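Local coordinates for protein hemoglobin subunit beta (Isurus oxyrinchus, PDB 3MKB) that probably carries oxygen in the blood as a heme-bearing globin chain of a four-chain hemoglobin, at residues S51-A54 with A55-G59; P90-F93 with H94-T97; I23-K26 with A27-M31. One frame throughout, in Å; residues are numbered along the deposited sequence.

Contact 1 (S51-A54 with A55-G59); sequences SIHA and AIVVG. With HEM (protoporphyrin IX containing Fe), chain F.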
loop_
_atom_site.group_PDB
_atom_site.type_symbol
_atom_site.label_atom_id
_atom_site.label_comp_id
_atom_site.label_asym_id
_atom_site.label_seq_id
_atom_site.Cartn_x
_atom_site.Cartn_y
_atom_site.Cartn_z
ATOM N N SER B 51 19.435 18.499 10.182
ATOM C CA SER B 51 19.916 18.195 11.503
ATOM C C SER B 51 18.968 18.797 12.526
ATOM O O SER B 51 18.547 18.121 13.450
ATOM C CB SER B 51 21.362 18.677 11.653
ATOM O OG SER B 51 21.775 18.696 13.008
ATOM N N ILE B 52 18.574 20.048 12.330
ATOM C CA ILE B 52 17.587 20.671 13.231
ATOM C C ILE B 52 16.277 19.921 13.245
ATOM O O ILE B 52 15.610 19.790 14.277
ATOM C CB ILE B 52 17.207 22.075 12.760
ATOM C CG1 ILE B 52 18.445 22.850 12.361
ATOM C CG2 ILE B 52 16.401 22.746 13.803
ATOM C CD1 ILE B 52 19.251 23.385 13.502
ATOM N N HIS B 53 15.869 19.449 12.075
ATOM C CA HIS B 53 14.588 18.796 12.033
ATOM C C HIS B 53 14.630 17.443 12.728
ATOM O O HIS B 53 13.677 17.053 13.408
ATOM C CB HIS B 53 14.045 18.680 10.626
ATOM C CG HIS B 53 12.655 18.136 10.613
ATOM N ND1 HIS B 53 11.547 18.943 10.754
ATOM C CD2 HIS B 53 12.200 16.862 10.579
ATOM C CE1 HIS B 53 10.462 18.185 10.771
ATOM N NE2 HIS B 53 10.833 16.920 10.664
ATOM N N ALA B 54 15.754 16.744 12.581
ATOM C CA ALA B 54 15.963 15.439 13.230
ATOM C C ALA B 54 15.881 15.500 14.742
ATOM O O ALA B 54 15.429 14.542 15.403
ATOM C CB ALA B 54 17.292 14.883 12.817
ATOM N N ALA B 55 16.362 16.622 15.295
ATOM C CA ALA B 55 16.294 16.885 16.715
ATOM C C ALA B 55 14.841 16.943 17.213
ATOM O O ALA B 55 14.516 16.432 18.297
ATOM C CB ALA B 55 17.072 18.157 17.052
ATOM N N ILE B 56 13.962 17.541 16.406
ATOM C CA ILE B 56 12.534 17.569 16.719
ATOM C C ILE B 56 11.965 16.135 16.738
ATOM O O ILE B 56 11.399 15.688 17.747
ATOM C CB ILE B 56 11.743 18.435 15.715
ATOM C CG1 ILE B 56 12.584 19.639 15.268
ATOM C CG2 ILE B 56 10.428 18.877 16.349
ATOM C CD1 ILE B 56 11.809 20.911 14.754
ATOM N N VAL B 57 12.149 15.421 15.620
ATOM C CA VAL B 57 11.600 14.065 15.443
ATOM C C VAL B 57 12.083 13.148 16.560
ATOM O O VAL B 57 11.294 12.447 17.200
ATOM C CB VAL B 57 11.988 13.473 14.063
ATOM C CG1 VAL B 57 11.453 12.074 13.900
ATOM C CG2 VAL B 57 11.476 14.347 12.953
ATOM N N VAL B 58 13.392 13.196 16.819
ATOM C CA VAL B 58 14.039 12.357 17.807
ATOM C C VAL B 58 13.530 12.588 19.212
ATOM O O VAL B 58 13.348 11.628 19.991
ATOM C CB VAL B 58 15.574 12.547 17.747
ATOM C CG1 VAL B 58 16.216 12.120 19.026
ATOM C CG2 VAL B 58 16.140 11.769 16.568
ATOM N N GLY B 59 13.289 13.857 19.563
ATOM C CA GLY B 59 12.610 14.148 20.837
ATOM C C GLY B 59 11.283 13.433 20.928
ATOM O O GLY B 59 10.960 12.817 21.923
HETATM C CHA HEM F . 7.278 19.152 13.175
HETATM C CHB HEM F . 7.623 14.746 15.106
HETATM C CHC HEM F . 7.165 12.947 10.697
HETATM C CHD HEM F . 7.092 17.393 8.678
HETATM C C1A HEM F . 7.318 18.104 14.040
HETATM C C2A HEM F . 7.255 18.245 15.456
HETATM C C3A HEM F . 7.371 17.040 15.983
HETATM C C4A HEM F . 7.496 16.107 14.921
HETATM C CMA HEM F . 7.358 16.713 17.491
HETATM C CAA HEM F . 7.123 19.570 16.242
HETATM C CBA HEM F . 5.664 20.001 16.326
HETATM C CGA HEM F . 5.584 21.223 17.225
HETATM O O1A HEM F . 5.616 21.074 18.473
HETATM O O2A HEM F . 5.493 22.345 16.697
HETATM C C1B HEM F . 7.545 13.838 14.108
HETATM C C2B HEM F . 7.605 12.384 14.240
HETATM C C3B HEM F . 7.483 11.906 12.989
HETATM C C4B HEM F . 7.339 13.026 12.050
HETATM C CMB HEM F . 7.785 11.526 15.536
HETATM C CAB HEM F . 7.475 10.423 12.586
HETATM C CBB HEM F . 6.433 10.037 11.836
HETATM C C1C HEM F . 7.139 13.992 9.770
HETATM C C2C HEM F . 7.166 13.870 8.328
HETATM C C3C HEM F . 7.175 15.082 7.795
HETATM C C4C HEM F . 7.118 16.035 8.858
HETATM C CMC HEM F . 7.229 12.589 7.495
HETATM C CAC HEM F . 7.181 15.438 6.290
HETATM C CBC HEM F . 7.962 14.775 5.403
HETATM C C1D HEM F . 7.205 18.293 9.690
HETATM C C2D HEM F . 7.341 19.731 9.565
HETATM C C3D HEM F . 7.403 20.244 10.991
HETATM C C4D HEM F . 7.301 19.083 11.827
HETATM C CMD HEM F . 7.421 20.569 8.273
HETATM C CAD HEM F . 7.557 21.695 11.511
HETATM C CBD HEM F . 9.007 22.121 11.498
HETATM C CGD HEM F . 8.982 23.633 11.776
HETATM O O1D HEM F . 9.486 24.041 12.856
HETATM O O2D HEM F . 8.465 24.471 10.956
HETATM N NA HEM F . 7.472 16.768 13.715
HETATM N NB HEM F . 7.372 14.177 12.793
HETATM N NC HEM F . 7.107 15.346 10.069
HETATM N ND HEM F . 7.168 17.965 11.029
HETATM FE FE HEM F . 7.157 16.046 11.849
HETATM O O HOH W 1 9.276 15.680 11.370
#
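S51 O accepts the amide of A55, H53 O that of V57 and A54 O that of V58, three of the i to i+4 bonds of helix 50-65; the V57 N-H meets H53 O at 3.1 Å, nearly straight (169°) and in the carbonyl plane. This is the distal helix of the globin fold, and H53 sits where the family keeps its distal histidine. With CG anti to the backbone N (chi1 -174°), the imidazole is carried clear of the helix, its edge turned to the pyrrole ring that holds HEM ND. The side chain of V57, one turn on, crosses it obliquely, with CG2 packed against the imidazole. The other branch of V57 reaches the porphyrin, CG1 standing 3.9 Å from HEM C2B. I56 adds a second apolar contact, its CG2 lying 3.4 Å from HEM C2A, while its CG1 is pressed to 3.2 Å from the carbonyl oxygen of I52. Facing away from the heme, V58 CG2 comes just as close to A54 O, at 3.1 Å. F42 meets the H53 ring edge-to-face and L28 of helix 20-34 touches it, so aromatic and aliphatic neighbours both limit its swing. An alanine in place of H53 would take away the imidazole and would probably leave V57 CG2 and the F42 ring facing a gap beside the iron-bound water. That water is 2.2 Å from HEM FE on the H53 side, so one polar ring in a largely hydrocarbon wall is consistent with a pocket that tunes how a ligand is held at the iron.

Contact 2 (P90-F93 with H94-T97); sequences PGSF and HLLT. With HEM (protoporphyrin IX containing Fe), chain F.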
loop_
_atom_site.group_PDB
_atom_site.type_symbol
_atom_site.label_atom_id
_atom_site.label_comp_id
_atom_site.label_asym_id
_atom_site.label_seq_id
_atom_site.Cartn_x
_atom_site.Cartn_y
_atom_site.Cartn_z
ATOM N N PRO B 90 -0.233 11.799 5.677
ATOM C CA PRO B 90 0.158 10.753 6.651
ATOM C C PRO B 90 0.709 9.487 5.976
ATOM O O PRO B 90 1.471 8.742 6.588
ATOM C CB PRO B 90 -1.122 10.511 7.482
ATOM C CG PRO B 90 -2.296 10.899 6.530
ATOM C CD PRO B 90 -1.690 12.061 5.685
ATOM N N GLY B 91 0.430 9.343 4.678
ATOM C CA GLY B 91 0.915 8.232 3.873
ATOM C C GLY B 91 2.388 8.305 3.636
ATOM O O GLY B 91 2.988 7.328 3.175
ATOM N N SER B 92 2.968 9.468 3.920
ATOM C CA SER B 92 4.393 9.715 3.829
ATOM C C SER B 92 5.152 9.504 5.178
ATOM O O SER B 92 6.378 9.420 5.223
ATOM C CB SER B 92 4.644 11.118 3.261
ATOM O OG SER B 92 4.076 11.250 1.933
ATOM N N PHE B 93 4.434 9.412 6.286
ATOM C CA PHE B 93 5.115 9.104 7.559
ATOM C C PHE B 93 6.071 7.878 7.535
ATOM O O PHE B 93 7.180 7.953 8.043
ATOM C CB PHE B 93 4.080 8.901 8.672
ATOM C CG PHE B 93 3.404 10.200 9.158
ATOM C CD1 PHE B 93 4.140 11.373 9.283
ATOM C CD2 PHE B 93 2.048 10.220 9.486
ATOM C CE1 PHE B 93 3.577 12.536 9.700
ATOM C CE2 PHE B 93 1.456 11.383 9.955
ATOM C CZ PHE B 93 2.220 12.567 10.048
ATOM N N HIS B 94 5.637 6.740 6.988
ATOM C CA HIS B 94 6.490 5.557 6.951
ATOM C C HIS B 94 7.724 5.719 6.053
ATOM O O HIS B 94 8.608 4.914 6.092
ATOM C CB HIS B 94 5.673 4.302 6.522
ATOM C CG HIS B 94 5.468 4.196 5.038
ATOM N ND1 HIS B 94 6.322 3.495 4.211
ATOM C CD2 HIS B 94 4.534 4.748 4.224
ATOM C CE1 HIS B 94 5.919 3.611 2.954
ATOM N NE2 HIS B 94 4.848 4.380 2.936
ATOM N N LEU B 95 7.715 6.676 5.131
ATOM C CA LEU B 95 8.911 6.936 4.321
ATOM C C LEU B 95 10.031 7.445 5.234
ATOM O O LEU B 95 11.181 7.122 5.051
ATOM C CB LEU B 95 8.586 7.952 3.229
ATOM C CG LEU B 95 7.428 7.503 2.339
ATOM C CD1 LEU B 95 7.119 8.571 1.192
ATOM C CD2 LEU B 95 7.768 6.156 1.739
ATOM N N LEU B 96 9.674 8.251 6.217
ATOM C CA LEU B 96 10.607 8.661 7.242
ATOM C C LEU B 96 11.050 7.504 8.108
ATOM O O LEU B 96 12.203 7.278 8.255
ATOM C CB LEU B 96 10.030 9.761 8.120
ATOM C CG LEU B 96 11.005 10.262 9.177
ATOM C CD1 LEU B 96 12.307 10.691 8.543
ATOM C CD2 LEU B 96 10.410 11.399 9.988
ATOM N N THR B 97 10.105 6.780 8.687
ATOM C CA THR B 97 10.462 5.690 9.600
ATOM C C THR B 97 11.190 4.569 8.858
ATOM O O THR B 97 12.085 4.007 9.385
ATOM C CB THR B 97 9.268 5.162 10.369
ATOM O OG1 THR B 97 8.313 4.602 9.450
ATOM C CG2 THR B 97 8.615 6.284 11.245
HETATM C CHA HEM F . 7.278 19.152 13.175
HETATM C CHB HEM F . 7.623 14.746 15.106
HETATM C CHC HEM F . 7.165 12.947 10.697
HETATM C CHD HEM F . 7.092 17.393 8.678
HETATM C C1A HEM F . 7.318 18.104 14.040
HETATM C C2A HEM F . 7.255 18.245 15.456
HETATM C C3A HEM F . 7.371 17.040 15.983
HETATM C C4A HEM F . 7.496 16.107 14.921
HETATM C CMA HEM F . 7.358 16.713 17.491
HETATM C CAA HEM F . 7.123 19.570 16.242
HETATM C CBA HEM F . 5.664 20.001 16.326
HETATM C CGA HEM F . 5.584 21.223 17.225
HETATM O O1A HEM F . 5.616 21.074 18.473
HETATM O O2A HEM F . 5.493 22.345 16.697
HETATM C C1B HEM F . 7.545 13.838 14.108
HETATM C C2B HEM F . 7.605 12.384 14.240
HETATM C C3B HEM F . 7.483 11.906 12.989
HETATM C C4B HEM F . 7.339 13.026 12.050
HETATM C CMB HEM F . 7.785 11.526 15.536
HETATM C CAB HEM F . 7.475 10.423 12.586
HETATM C CBB HEM F . 6.433 10.037 11.836
HETATM C C1C HEM F . 7.139 13.992 9.770
HETATM C C2C HEM F . 7.166 13.870 8.328
HETATM C C3C HEM F . 7.175 15.082 7.795
HETATM C C4C HEM F . 7.118 16.035 8.858
HETATM C CMC HEM F . 7.229 12.589 7.495
HETATM C CAC HEM F . 7.181 15.438 6.290
HETATM C CBC HEM F . 7.962 14.775 5.403
HETATM C C1D HEM F . 7.205 18.293 9.690
HETATM C C2D HEM F . 7.341 19.731 9.565
HETATM C C3D HEM F . 7.403 20.244 10.991
HETATM C C4D HEM F . 7.301 19.083 11.827
HETATM C CMD HEM F . 7.421 20.569 8.273
HETATM C CAD HEM F . 7.557 21.695 11.511
HETATM C CBD HEM F . 9.007 22.121 11.498
HETATM C CGD HEM F . 8.982 23.633 11.776
HETATM O O1D HEM F . 9.486 24.041 12.856
HETATM O O2D HEM F . 8.465 24.471 10.956
HETATM N NA HEM F . 7.472 16.768 13.715
HETATM N NB HEM F . 7.372 14.177 12.793
HETATM N NC HEM F . 7.107 15.346 10.069
HETATM N ND HEM F . 7.168 17.965 11.029
HETATM FE FE HEM F . 7.157 16.046 11.849
HETATM O O HOH W 2 2.714 6.376 6.639
HETATM O O HOH W 3 3.687 6.500 0.571
HETATM O O HOH W 1 9.276 15.680 11.370
#
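F93 and L96 take the heme rim between them where the FG corner of the globin fold runs into helix 93-108. F93 approaches from the face remote from the iron-bound water, with CD1 3.7 Å from HEM CBB and HEM C1C lying at its ring edge. L96 comes from the water side: CG anti to the backbone N (chi1 -178°) extends the chain toward the porphyrin and sets CD2 3.7 Å from HEM CHC. A further apolar touch joins S92 CB to L95 CD1 at 4.1 Å.

The backbone bonds are uneven, as expected while a helix is starting. F93 O receives T97 N at 3.2 Å with a good angle of 165°, and also a weak bond from L96 N; L95 N to S92 O is weak too.

H94 CG lies between its own backbone N and carbonyl carbon (chi1 81°), which lays the ring's CD2 edge, a carbon, 3.2 Å from G91 O. Among the polar bonds, D98 holds H94 ND1 and helps fix the ring's rotation. The S92 hydroxyl turns outward and bonds D94 of the alpha chain, so this corner serves the subunit interface as well as the heme pocket. Water completes the turn: water 2 donates to P90 O at 2.7 Å and accepts the H94 N-H, its oxygen 3.0 Å from H94 N.

Contact 3 (I23-K26 with A27-M31); sequences IGTK and ALERM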
loop_
_atom_site.group_PDB
_atom_site.type_symbol
_atom_site.label_atom_id
_atom_site.label_comp_id
_atom_site.label_asym_id
_atom_site.label_seq_id
_atom_site.Cartn_x
_atom_site.Cartn_y
_atom_site.Cartn_z
ATOM N N ILE B 23 21.551 9.611 13.527
ATOM C CA ILE B 23 20.645 8.727 12.815
ATOM C C ILE B 23 19.457 9.460 12.141
ATOM O O ILE B 23 19.210 9.226 10.973
ATOM C CB ILE B 23 20.126 7.601 13.754
ATOM C CG1 ILE B 23 21.293 6.741 14.286
ATOM C CG2 ILE B 23 19.059 6.774 13.088
ATOM C CD1 ILE B 23 20.894 5.828 15.491
ATOM N N GLY B 24 18.703 10.287 12.891
ATOM C CA GLY B 24 17.573 11.043 12.368
ATOM C C GLY B 24 17.969 11.990 11.245
ATOM O O GLY B 24 17.269 12.096 10.222
ATOM N N THR B 25 19.120 12.619 11.413
ATOM C CA THR B 25 19.630 13.557 10.420
ATOM C C THR B 25 19.856 12.788 9.091
ATOM O O THR B 25 19.305 13.176 8.068
ATOM C CB THR B 25 20.915 14.278 10.917
ATOM O OG1 THR B 25 20.586 15.041 12.094
ATOM C CG2 THR B 25 21.434 15.233 9.863
ATOM N N LYS B 26 20.607 11.702 9.137
ATOM C CA LYS B 26 20.827 10.841 7.951
ATOM C C LYS B 26 19.545 10.256 7.425
ATOM O O LYS B 26 19.387 10.161 6.220
ATOM C CB LYS B 26 21.787 9.693 8.246
ATOM C CG LYS B 26 23.109 10.132 8.821
ATOM C CD LYS B 26 23.955 8.933 9.209
ATOM C CE LYS B 26 25.148 9.364 10.061
ATOM N NZ LYS B 26 26.015 8.205 10.477
ATOM N N ALA B 27 18.627 9.836 8.316
ATOM C CA ALA B 27 17.342 9.254 7.807
ATOM C C ALA B 27 16.513 10.269 6.986
ATOM O O ALA B 27 15.962 9.938 5.938
ATOM C CB ALA B 27 16.490 8.666 8.927
ATOM N N LEU B 28 16.391 11.483 7.523
ATOM C CA LEU B 28 15.733 12.580 6.853
ATOM C C LEU B 28 16.374 12.855 5.480
ATOM O O LEU B 28 15.655 13.014 4.451
ATOM C CB LEU B 28 15.819 13.822 7.770
ATOM C CG LEU B 28 14.683 14.785 8.059
ATOM C CD1 LEU B 28 14.962 16.183 7.436
ATOM C CD2 LEU B 28 13.236 14.301 7.757
ATOM N N GLU B 29 17.710 12.940 5.477
ATOM C CA GLU B 29 18.497 13.219 4.262
ATOM C C GLU B 29 18.278 12.127 3.223
ATOM O O GLU B 29 18.059 12.399 2.017
ATOM C CB GLU B 29 20.007 13.400 4.591
ATOM C CG GLU B 29 20.280 14.752 5.294
ATOM C CD GLU B 29 21.702 14.889 5.891
ATOM O OE1 GLU B 29 22.437 13.864 6.042
ATOM O OE2 GLU B 29 22.036 16.036 6.254
ATOM N N ARG B 30 18.298 10.885 3.696
ATOM C CA ARG B 30 18.011 9.758 2.861
ATOM C C ARG B 30 16.636 9.806 2.261
ATOM O O ARG B 30 16.456 9.559 1.042
ATOM C CB ARG B 30 18.189 8.449 3.659
ATOM C CG ARG B 30 17.917 7.146 2.849
ATOM C CD ARG B 30 18.241 5.883 3.758
ATOM N NE ARG B 30 19.626 5.933 4.215
ATOM C CZ ARG B 30 20.660 5.438 3.527
ATOM N NH1 ARG B 30 20.458 4.837 2.355
ATOM N NH2 ARG B 30 21.898 5.544 4.010
ATOM N N MET B 31 15.649 10.095 3.109
ATOM C CA MET B 31 14.248 10.126 2.664
ATOM C C MET B 31 14.097 11.165 1.547
ATOM O O MET B 31 13.418 10.921 0.573
ATOM C CB MET B 31 13.327 10.459 3.826
ATOM C CG MET B 31 11.826 10.528 3.447
ATOM S SD MET B 31 10.889 11.336 4.761
ATOM C CE MET B 31 11.612 12.987 4.742
#
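T25 and E29 run side by side, pointing the same way, one turn apart on helix 20-34. The methyl of T25, CG2, lies 3.7 Å from E29 OE2, so the carboxylate meets hydrocarbon here and not the hydroxyl. Lower down, E29 CG is tucked 3.3 Å from T25 O, the same oxygen that accepts the E29 amide. R30 repeats this close approach with its CB 3.3 Å from K26 O, and L28 CB does likewise over G24 O. Under these side chains run four successive i to i+4 bonds, A27 to I23, L28 to G24, E29 to T25 and R30 to K26; L28 N reaches G24 O at 2.9 Å with an angle of 171°. Helix 20-34 is the B helix of the globin fold, and its G24-T25 surface is where the E helix, 50-65, lies against it. With no side chain at G24, the methyl of A54 can come down on the helix backbone itself, 3.4 Å from A54 CB to G24 C. The T25 hydroxyl is turned back along its own helix and bonds S21 O, which leaves the methyl for E29, while L28 leads off toward the heme pocket and touches F48. Farther out, R30 starts with CG anti to the backbone N, then bends at chi3 (-58°) to bring its guanidinium to the subunit boundary: NE forms a salt bridge with E103 OE1, NH1 bonds H121 and NH2 the carbonyl of F116, both of the alpha chain.

Overall arrangement
Contacts 1 and 2 line the heme directly, and contact 3 lies one layer behind. The centres of contacts 1 and 2 are about 15 Å apart, and the two join where V57 CG1 comes 4.1 Å from L96 CD2. The side chain of L28 in contact 3 is about 6 Å from the heme, yet it backs both walls, lying behind H53 and setting its CD2 3.8 Å from L96 CD1. Contacts 1 and 3 are the nearest pair, with centres about 10 Å apart, and A54 CB lies 3.2 Å from T25 N. M31 ties contact 3 to contact 2, its SD 3.6 Å from L96 N. Contacts 2 and 3 also reach the alpha chain, through S92 and R30.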